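Local coordinates for protein 2-Cys Peroxiredoxin (Plasmodium vivax SaI-1, PDB 2I81) that probably reduces hydrogen peroxide and organic hydroperoxides as a thiol-dependent peroxidase of the AhpC/TSA family, at residues Ala27-Ala32 against Glu43-Gln48; Ala32-Gly37 against Lys117-Ser122; Lys53-Tyr58 against Glu88-Ser93. All coordinates share one frame; numbering follows the deposited sequence.

Contact 1: Ala27-Ala32 against Glu43-Gln48; sequences APFFKA and EVNLTQ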
loop_
_atom_site.group_PDB
_atom_site.type_symbol
_atom_site.label_atom_id
_atom_site.label_comp_id
_atom_site.label_asym_id
_atom_site.label_seq_id
_atom_site.Cartn_x
_atom_site.Cartn_y
_atom_site.Cartn_z
ATOM N N ALA A 27 31.830 5.177 -4.736
ATOM C CA ALA A 27 31.692 4.210 -5.819
ATOM C C ALA A 27 30.987 2.951 -5.320
ATOM O O ALA A 27 31.344 2.423 -4.262
ATOM C CB ALA A 27 33.058 3.859 -6.389
ATOM N N PRO A 28 29.975 2.475 -6.071
ATOM C CA PRO A 28 29.266 1.249 -5.706
ATOM C C PRO A 28 30.206 0.050 -5.688
ATOM O O PRO A 28 31.015 -0.121 -6.605
ATOM C CB PRO A 28 28.225 1.095 -6.821
ATOM C CG PRO A 28 28.071 2.458 -7.395
ATOM C CD PRO A 28 29.429 3.069 -7.304
ATOM N N PHE A 29 30.093 -0.759 -4.639
ATOM C CA PHE A 29 30.932 -1.937 -4.454
ATOM C C PHE A 29 30.712 -2.966 -5.562
ATOM O O PHE A 29 29.590 -3.142 -6.044
ATOM C CB PHE A 29 30.649 -2.559 -3.078
ATOM C CG PHE A 29 31.279 -3.907 -2.872
ATOM C CD1 PHE A 29 32.594 -4.016 -2.431
ATOM C CD2 PHE A 29 30.554 -5.073 -3.113
ATOM C CE1 PHE A 29 33.180 -5.265 -2.240
ATOM C CE2 PHE A 29 31.131 -6.325 -2.926
ATOM C CZ PHE A 29 32.447 -6.421 -2.487
ATOM N N PHE A 30 31.791 -3.632 -5.966
ATOM C CA PHE A 30 31.702 -4.766 -6.882
ATOM C C PHE A 30 32.705 -5.860 -6.527
ATOM O O PHE A 30 33.759 -5.592 -5.949
ATOM C CB PHE A 30 31.872 -4.325 -8.345
ATOM C CG PHE A 30 33.221 -3.738 -8.657
ATOM C CD1 PHE A 30 33.424 -2.363 -8.592
ATOM C CD2 PHE A 30 34.287 -4.556 -9.028
ATOM C CE1 PHE A 30 34.669 -1.812 -8.883
ATOM C CE2 PHE A 30 35.535 -4.014 -9.316
ATOM C CZ PHE A 30 35.726 -2.639 -9.245
ATOM N N LYS A 31 32.348 -7.092 -6.875
ATOM C CA LYS A 31 33.208 -8.253 -6.719
ATOM C C LYS A 31 32.983 -9.096 -7.964
ATOM O O LYS A 31 31.848 -9.483 -8.256
ATOM C CB LYS A 31 32.826 -9.037 -5.457
ATOM C CG LYS A 31 33.643 -10.307 -5.218
ATOM C CD LYS A 31 33.094 -11.129 -4.054
ATOM C CE LYS A 31 33.686 -10.684 -2.717
ATOM N NZ LYS A 31 33.165 -11.501 -1.585
ATOM N N ALA A 32 34.048 -9.368 -8.709
ATOM C CA ALA A 32 33.902 -10.090 -9.966
ATOM C C ALA A 32 35.012 -11.096 -10.200
ATOM O O ALA A 32 36.157 -10.880 -9.797
ATOM C CB ALA A 32 33.826 -9.112 -11.131
ATOM N N GLU A 43 39.709 -13.331 -8.750
ATOM C CA GLU A 43 38.611 -12.536 -8.238
ATOM C C GLU A 43 39.157 -11.168 -7.862
ATOM O O GLU A 43 40.242 -11.061 -7.284
ATOM C CB GLU A 43 38.008 -13.227 -7.014
ATOM C CG GLU A 43 36.796 -12.545 -6.406
ATOM C CD GLU A 43 36.146 -13.392 -5.330
ATOM O OE1 GLU A 43 36.191 -12.992 -4.147
ATOM O OE2 GLU A 43 35.597 -14.465 -5.665
ATOM N N VAL A 44 38.410 -10.123 -8.201
ATOM C CA VAL A 44 38.801 -8.759 -7.871
ATOM C C VAL A 44 37.614 -8.042 -7.240
ATOM O O VAL A 44 36.487 -8.143 -7.733
ATOM C CB VAL A 44 39.293 -7.991 -9.131
ATOM C CG1 VAL A 44 39.419 -6.497 -8.862
ATOM C CG2 VAL A 44 40.621 -8.553 -9.625
ATOM N N ASN A 45 37.865 -7.335 -6.141
ATOM C CA ASN A 45 36.841 -6.488 -5.542
ATOM C C ASN A 45 37.347 -5.080 -5.247
ATOM O O ASN A 45 38.539 -4.880 -5.008
ATOM C CB ASN A 45 36.235 -7.144 -4.295
ATOM C CG ASN A 45 37.219 -7.251 -3.148
ATOM O OD1 ASN A 45 38.278 -7.871 -3.271
ATOM N ND2 ASN A 45 36.864 -6.662 -2.015
ATOM N N LEU A 46 36.432 -4.111 -5.272
ATOM C CA LEU A 46 36.774 -2.699 -5.081
ATOM C C LEU A 46 37.515 -2.463 -3.767
ATOM O O LEU A 46 38.466 -1.680 -3.722
ATOM C CB LEU A 46 35.516 -1.821 -5.134
ATOM C CG LEU A 46 35.583 -0.381 -5.677
ATOM C CD1 LEU A 46 34.188 0.228 -5.688
ATOM C CD2 LEU A 46 36.547 0.538 -4.914
ATOM N N THR A 47 37.084 -3.152 -2.710
ATOM C CA THR A 47 37.644 -2.967 -1.370
ATOM C C THR A 47 39.161 -3.166 -1.317
ATOM O O THR A 47 39.857 -2.408 -0.642
ATOM C CB THR A 47 36.962 -3.887 -0.325
ATOM O OG1 THR A 47 35.535 -3.801 -0.464
ATOM C CG2 THR A 47 37.351 -3.490 1.099
ATOM N N GLN A 48 39.673 -4.167 -2.031
ATOM C CA GLN A 48 41.106 -4.465 -1.984
ATOM C C GLN A 48 41.984 -3.293 -2.448
ATOM O O GLN A 48 43.182 -3.262 -2.162
ATOM C CB GLN A 48 41.434 -5.740 -2.770
ATOM C CG GLN A 48 41.530 -5.558 -4.276
ATOM C CD GLN A 48 41.688 -6.869 -5.013
ATOM O OE1 GLN A 48 42.644 -7.058 -5.764
ATOM N NE2 GLN A 48 40.751 -7.788 -4.801
#

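Contact 2: Ala32-Gly37 against Lys117-Ser122; sequences AEAVFG and KHTLLS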
loop_
_atom_site.group_PDB
_atom_site.type_symbol
_atom_site.label_atom_id
_atom_site.label_comp_id
_atom_site.label_asym_id
_atom_site.label_seq_id
_atom_site.Cartn_x
_atom_site.Cartn_y
_atom_site.Cartn_z
ATOM N N ALA A 32 34.048 -9.368 -8.709
ATOM C CA ALA A 32 33.902 -10.090 -9.966
ATOM C C ALA A 32 35.012 -11.096 -10.200
ATOM O O ALA A 32 36.157 -10.880 -9.797
ATOM C CB ALA A 32 33.826 -9.112 -11.131
ATOM N N GLU A 33 34.655 -12.199 -10.851
ATOM C CA GLU A 33 35.637 -13.124 -11.393
ATOM C C GLU A 33 36.412 -12.405 -12.483
ATOM O O GLU A 33 35.853 -11.594 -13.228
ATOM C CB GLU A 33 34.958 -14.350 -11.993
ATOM C CG GLU A 33 34.319 -15.280 -10.983
ATOM C CD GLU A 33 33.427 -16.307 -11.647
ATOM O OE1 GLU A 33 32.347 -15.923 -12.148
ATOM O OE2 GLU A 33 33.799 -17.500 -11.665
ATOM N N ALA A 34 37.701 -12.712 -12.575
ATOM C CA ALA A 34 38.577 -12.014 -13.497
ATOM C C ALA A 34 39.637 -12.914 -14.115
ATOM O O ALA A 34 39.987 -13.963 -13.567
ATOM C CB ALA A 34 39.230 -10.829 -12.796
ATOM N N VAL A 35 40.132 -12.480 -15.270
ATOM C CA VAL A 35 41.285 -13.081 -15.923
ATOM C C VAL A 35 42.436 -12.090 -15.790
ATOM O O VAL A 35 42.359 -10.970 -16.304
ATOM C CB VAL A 35 41.019 -13.350 -17.425
ATOM C CG1 VAL A 35 42.149 -14.180 -18.030
ATOM C CG2 VAL A 35 39.690 -14.059 -17.617
ATOM N N PHE A 36 43.493 -12.494 -15.092
ATOM C CA PHE A 36 44.640 -11.613 -14.873
ATOM C C PHE A 36 45.558 -11.550 -16.090
ATOM O O PHE A 36 45.342 -12.255 -17.080
ATOM C CB PHE A 36 45.413 -12.029 -13.616
ATOM C CG PHE A 36 44.622 -11.887 -12.348
ATOM C CD1 PHE A 36 44.152 -13.010 -11.679
ATOM C CD2 PHE A 36 44.333 -10.627 -11.827
ATOM C CE1 PHE A 36 43.415 -12.884 -10.506
ATOM C CE2 PHE A 36 43.594 -10.492 -10.657
ATOM C CZ PHE A 36 43.133 -11.623 -9.994
ATOM N N GLY A 37 46.576 -10.695 -16.009
ATOM C CA GLY A 37 47.543 -10.510 -17.089
ATOM C C GLY A 37 48.243 -11.785 -17.518
ATOM O O GLY A 37 48.554 -11.961 -18.699
ATOM N N LYS A 117 48.095 -7.122 -20.727
ATOM C CA LYS A 117 48.707 -7.211 -19.396
ATOM C C LYS A 117 47.785 -6.883 -18.215
ATOM O O LYS A 117 48.066 -7.294 -17.086
ATOM C CB LYS A 117 49.961 -6.333 -19.322
ATOM C CG LYS A 117 51.183 -6.894 -20.041
ATOM C CD LYS A 117 52.387 -5.956 -19.931
ATOM C CE LYS A 117 53.061 -6.025 -18.560
ATOM N NZ LYS A 117 53.756 -7.324 -18.326
ATOM N N HIS A 118 46.707 -6.141 -18.459
ATOM C CA HIS A 118 45.818 -5.735 -17.366
ATOM C C HIS A 118 44.625 -6.674 -17.174
ATOM O O HIS A 118 44.304 -7.483 -18.048
ATOM C CB HIS A 118 45.369 -4.275 -17.518
ATOM C CG HIS A 118 44.413 -4.044 -18.645
ATOM N ND1 HIS A 118 44.829 -3.715 -19.917
ATOM C CD2 HIS A 118 43.060 -4.087 -18.691
ATOM C CE1 HIS A 118 43.775 -3.567 -20.698
ATOM N NE2 HIS A 118 42.689 -3.787 -19.978
ATOM N N THR A 119 43.979 -6.540 -16.018
ATOM C CA THR A 119 42.916 -7.441 -15.583
ATOM C C THR A 119 41.590 -7.173 -16.303
ATOM O O THR A 119 41.204 -6.019 -16.506
ATOM C CB THR A 119 42.723 -7.341 -14.049
ATOM O OG1 THR A 119 43.984 -7.523 -13.391
ATOM C CG2 THR A 119 41.739 -8.382 -13.539
ATOM N N LEU A 120 40.909 -8.251 -16.690
ATOM C CA LEU A 120 39.578 -8.161 -17.289
ATOM C C LEU A 120 38.523 -8.805 -16.397
ATOM O O LEU A 120 38.616 -9.987 -16.059
ATOM C CB LEU A 120 39.558 -8.791 -18.686
ATOM C CG LEU A 120 40.381 -8.126 -19.795
ATOM C CD1 LEU A 120 40.329 -8.974 -21.055
ATOM C CD2 LEU A 120 39.913 -6.701 -20.088
ATOM N N LEU A 121 37.522 -8.011 -16.024
ATOM C CA LEU A 121 36.451 -8.457 -15.141
ATOM C C LEU A 121 35.299 -9.068 -15.928
ATOM O O LEU A 121 35.033 -8.676 -17.068
ATOM C CB LEU A 121 35.929 -7.295 -14.286
ATOM C CG LEU A 121 36.905 -6.478 -13.429
ATOM C CD1 LEU A 121 36.167 -5.336 -12.739
ATOM C CD2 LEU A 121 37.621 -7.348 -12.400
ATOM N N SER A 122 34.624 -10.028 -15.307
ATOM C CA SER A 122 33.445 -10.651 -15.887
ATOM C C SER A 122 32.209 -10.217 -15.107
ATOM O O SER A 122 32.040 -10.587 -13.942
ATOM C CB SER A 122 33.586 -12.177 -15.870
ATOM O OG SER A 122 32.387 -12.811 -16.279
HETATM O O HOH W 1 43.519 -10.112 -18.305
HETATM O O HOH W 2 46.421 -8.393 -14.387
#

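Contact 3: Lys53-Tyr58 against Glu88-Ser93; sequences KYVLLY and ELLGCS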
loop_
_atom_site.group_PDB
_atom_site.type_symbol
_atom_site.label_atom_id
_atom_site.label_comp_id
_atom_site.label_asym_id
_atom_site.label_seq_id
_atom_site.Cartn_x
_atom_site.Cartn_y
_atom_site.Cartn_z
ATOM N N LYS A 53 45.359 2.268 -4.099
ATOM C CA LYS A 53 45.484 2.863 -5.434
ATOM C C LYS A 53 44.170 3.272 -6.103
ATOM O O LYS A 53 43.084 2.826 -5.718
ATOM C CB LYS A 53 46.317 1.965 -6.368
ATOM C CG LYS A 53 45.907 0.497 -6.411
ATOM C CD LYS A 53 47.095 -0.412 -6.734
ATOM C CE LYS A 53 47.385 -0.493 -8.234
ATOM N NZ LYS A 53 48.119 0.692 -8.766
ATOM N N TYR A 54 44.306 4.136 -7.108
ATOM C CA TYR A 54 43.193 4.615 -7.918
ATOM C C TYR A 54 42.707 3.505 -8.840
ATOM O O TYR A 54 43.487 2.647 -9.254
ATOM C CB TYR A 54 43.628 5.818 -8.760
ATOM C CG TYR A 54 44.178 6.986 -7.969
ATOM C CD1 TYR A 54 43.390 8.106 -7.708
ATOM C CD2 TYR A 54 45.490 6.981 -7.492
ATOM C CE1 TYR A 54 43.889 9.186 -6.984
ATOM C CE2 TYR A 54 45.999 8.052 -6.767
ATOM C CZ TYR A 54 45.194 9.151 -6.518
ATOM O OH TYR A 54 45.699 10.210 -5.803
ATOM N N VAL A 55 41.416 3.526 -9.156
ATOM C CA VAL A 55 40.830 2.520 -10.032
ATOM C C VAL A 55 40.213 3.179 -11.258
ATOM O O VAL A 55 39.372 4.075 -11.136
ATOM C CB VAL A 55 39.757 1.666 -9.301
ATOM C CG1 VAL A 55 39.179 0.602 -10.229
ATOM C CG2 VAL A 55 40.337 1.014 -8.053
ATOM N N LEU A 56 40.649 2.744 -12.436
ATOM C CA LEU A 56 39.980 3.112 -13.673
ATOM C C LEU A 56 39.185 1.905 -14.162
ATOM O O LEU A 56 39.725 1.007 -14.815
ATOM C CB LEU A 56 40.979 3.595 -14.730
ATOM C CG LEU A 56 40.441 4.474 -15.868
ATOM C CD1 LEU A 56 41.540 5.370 -16.416
ATOM C CD2 LEU A 56 39.814 3.651 -16.989
ATOM N N LEU A 57 37.902 1.887 -13.814
ATOM C CA LEU A 57 36.994 0.855 -14.279
ATOM C C LEU A 57 36.458 1.290 -15.634
ATOM O O LEU A 57 35.811 2.337 -15.742
ATOM C CB LEU A 57 35.842 0.672 -13.287
ATOM C CG LEU A 57 35.257 -0.722 -13.026
ATOM C CD1 LEU A 57 33.974 -0.615 -12.203
ATOM C CD2 LEU A 57 35.014 -1.526 -14.302
ATOM N N TYR A 58 36.736 0.502 -16.671
ATOM C CA TYR A 58 36.180 0.789 -17.989
ATOM C C TYR A 58 35.293 -0.338 -18.504
ATOM O O TYR A 58 35.667 -1.511 -18.463
ATOM C CB TYR A 58 37.268 1.187 -19.003
ATOM C CG TYR A 58 38.092 0.062 -19.596
ATOM C CD1 TYR A 58 39.289 -0.338 -19.004
ATOM C CD2 TYR A 58 37.694 -0.577 -20.772
ATOM C CE1 TYR A 58 40.055 -1.361 -19.555
ATOM C CE2 TYR A 58 38.450 -1.603 -21.327
ATOM C CZ TYR A 58 39.630 -1.988 -20.715
ATOM O OH TYR A 58 40.384 -3.001 -21.259
ATOM N N GLU A 88 45.017 1.451 -11.008
ATOM C CA GLU A 88 44.726 0.097 -11.456
ATOM C C GLU A 88 43.715 0.151 -12.596
ATOM O O GLU A 88 42.649 0.761 -12.475
ATOM C CB GLU A 88 44.203 -0.763 -10.300
ATOM C CG GLU A 88 43.868 -2.210 -10.679
ATOM C CD GLU A 88 45.093 -3.102 -10.849
ATOM O OE1 GLU A 88 46.162 -2.792 -10.281
ATOM O OE2 GLU A 88 44.980 -4.129 -11.553
ATOM N N LEU A 89 44.076 -0.495 -13.698
ATOM C CA LEU A 89 43.276 -0.504 -14.913
ATOM C C LEU A 89 42.443 -1.785 -14.968
ATOM O O LEU A 89 42.993 -2.889 -14.996
ATOM C CB LEU A 89 44.209 -0.396 -16.127
ATOM C CG LEU A 89 43.820 0.305 -17.437
ATOM C CD1 LEU A 89 43.249 -0.676 -18.447
ATOM C CD2 LEU A 89 42.877 1.493 -17.229
ATOM N N LEU A 90 41.120 -1.631 -14.969
ATOM C CA LEU A 90 40.204 -2.775 -14.968
ATOM C C LEU A 90 39.165 -2.677 -16.083
ATOM O O LEU A 90 38.342 -1.759 -16.097
ATOM C CB LEU A 90 39.500 -2.913 -13.609
ATOM C CG LEU A 90 40.317 -3.082 -12.320
ATOM C CD1 LEU A 90 39.392 -3.072 -11.111
ATOM C CD2 LEU A 90 41.152 -4.358 -12.338
ATOM N N GLY A 91 39.213 -3.625 -17.016
ATOM C CA GLY A 91 38.212 -3.727 -18.076
ATOM C C GLY A 91 37.045 -4.578 -17.626
ATOM O O GLY A 91 37.231 -5.538 -16.879
ATOM N N CYS A 92 35.842 -4.232 -18.073
ATOM C CA CYS A 92 34.648 -4.958 -17.651
ATOM C C CYS A 92 33.625 -5.106 -18.768
ATOM O O CYS A 92 33.257 -4.130 -19.423
ATOM C CB CYS A 92 34.007 -4.277 -16.438
ATOM S SG CYS A 92 32.661 -5.205 -15.672
ATOM N N SER A 93 33.182 -6.341 -18.982
ATOM C CA SER A 93 32.072 -6.618 -19.884
ATOM C C SER A 93 31.164 -7.692 -19.299
ATOM O O SER A 93 31.508 -8.346 -18.310
ATOM C CB SER A 93 32.573 -7.035 -21.270
ATOM O OG SER A 93 33.046 -8.370 -21.274
#

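Contact 1: Ala27-Ala32 against Glu43-Gln48
Glu-43 lies within the return strand of a beta hairpin, strands 31-35 and 41-45, and brings its carboxylate across the aliphatic part of Lys-31. OE1 of Glu-43 sits 3.6 Å from CD of Lys-31, but the lysine chain bends at its third torsion (-88°), and NZ stays 4.2 Å from that oxygen, beyond a salt bridge. Val-44 is the hydrogen-bonded partner of Ala-32: Val-44 N reaches Ala-32 O and Ala-32 N reaches Val-44 O, both at 2.9 Å and nearly straight. Its side chain shares a face with Ala-32 and packs on Leu-121 and Leu-90. Asn-45 faces Lys-31 in a non-hydrogen-bonded pair, CB beside CB, and turns its ND2 to the edge of the Phe-29 ring, the two planes 64° apart. Next in sequence, Leu-46 N donates to Phe-30 O at 3.1 Å, in the carbonyl plane. Leu-46 also buries the most surface here. Its CB lies over one face of the Phe-30 ring, offset toward the rim, while CG of Leu-46 comes to 3.6 Å from CE1 of Phe-30. The phenylalanine is folded there by placing CG between its backbone N and carbonyl carbon (chi1 64°). CD1 of Leu-46 reaches on to Pro-28 O at 3.3 Å and to the methyl of Ala-27. Thr-47 meets the edge of Phe-29, OG1 to CE1 3.3 Å. Lastly, Gln-48 turns back, and its NE2 donates to OD1 of Asn-45 at 2.9 Å, with that oxygen in the glutamine's amide plane.

Contact 2: Ala32-Gly37 against Lys117-Ser122
Val-35 and Leu-120 form a hydrogen-bonded antiparallel pair, Val-35 N giving to Leu-120 O at 3.0 Å and Leu-120 N returning to Val-35 O at 3.1 Å. Farther along, Ser-122 N reaches Glu-33 O at 2.9 Å. Between these bonds the methyl of Ala-34 touches two branches at once: CG2 of Thr-119 is 3.6 Å from Ala-34 CB, and CD2 of Leu-121 is 3.9 Å from it. Thr-119 presents both its branches: OG1 lies beside the backbone N (chi1 -52°) and at the edge of the Phe-36 ring, 3.5 Å from CD2 of Phe-36, which leaves CG2 anti to that N and directed at Ala-34. Threonine and phenylalanine lie side by side and point the same way. Beyond them the direct backbone bonds stop and water bridges the segments. One water accepts from Gly-37 N at 2.8 Å, lies 2.8 Å from Thr-119 OG1, and has a weak link to Lys-117 O; it rests in the plane of the Phe-36 ring, at the edge. Without a side chain, Gly-37 brings its CA close against Lys-117 O in a CA-H...O contact. This pairing grafts the N-terminal hairpin onto the thioredoxin-fold sheet: strand 119-122 runs antiparallel to strand 31-35 and parallel to strand 87-93. Val-35 and Leu-120 share a face that helix 97-104 covers through His-100, whereas Ala-34 and Leu-121 turn to the other, where Val-44 packs on both. The polar ends are tied into the surroundings, Glu-33 by a salt bridge with Lys-97, Ser-122 OG by Asp-95 O, and His-118 at both ring nitrogens, ND1 by Asp-76 OD2 and NE2 by the hydroxyl of Tyr-58.

Contact 3: Lys53-Tyr58 against Glu88-Ser93
Strands 54-58 and 88-93 run parallel, their axes 4.8 Å apart at closest approach and 20° from alignment, joined by five backbone bonds in which Leu-56 and Tyr-58 each give an N-H and take one, while Tyr-54 O receives Glu-88 N. Four of the bonds are nearly straight; the last, Cys-92 N to Tyr-58 O, is bent to 133°. The Tyr-58 ring makes a close side-chain contact. With CG set between its backbone N and carbonyl carbon (chi1 78°), the ring swings across the neighbouring strand, and Gly-91 CA lies over one ring face, 3.3 Å from CE1 of Tyr-58. Gly-91 has no side chain to hold the ring off, and its CA makes a CH-pi contact. The same CE1 atom of Tyr-58 touches CD1 of Leu-89 at 3.4 Å. That leucine's other branch, CD2, meets CD2 of Leu-56 at 3.8 Å, the two chains side by side and pointing the same way. On the other face Val-55 CG1 packs on Leu-90 CD1 at 3.8 Å, and Leu-57 sends CD2 to within 3.6 Å of Cys-92 CB. At the start of the pairing Lys-53 folds its chain over Glu-88: CE lies 3.3 Å from OE1, yet NZ remains 4.3 Å from OE1, short of a salt bridge. The strands are the two arms of a beta-alpha-beta crossover of the thioredoxin fold, with helices 67-77 and 79-84 between them. Helix 168-184 covers Leu-56, helix 67-77 covers Leu-89 and Tyr-58, and the outer backbone edges bond to strand 140-148 beside Val-55 and Leu-57 and to strand 119-122 beside Gly-91.

Overall arrangement
From the N terminus, contact 1 closes first, over a ten-residue connection, as the hairpin of strands 31-35 and 41-45. Contact 3 follows in series, closing the loop that holds helices 67-77 and 79-84. Contact 2 closes the longest loop, and contact 3 is nested inside it. Contacts 1 and 2 cross along the chain and share Ala-32, strand 31-35 pairing with a different neighbour in each. Strand 119-122 bonds in turn to strand 87-93, so the three contacts tie the hairpin to the middle of one mixed sheet. On one side of it Phe-30 and Val-44 pack against Leu-121, Leu-90 and Leu-57; on the other, Leu-89 meets His-118.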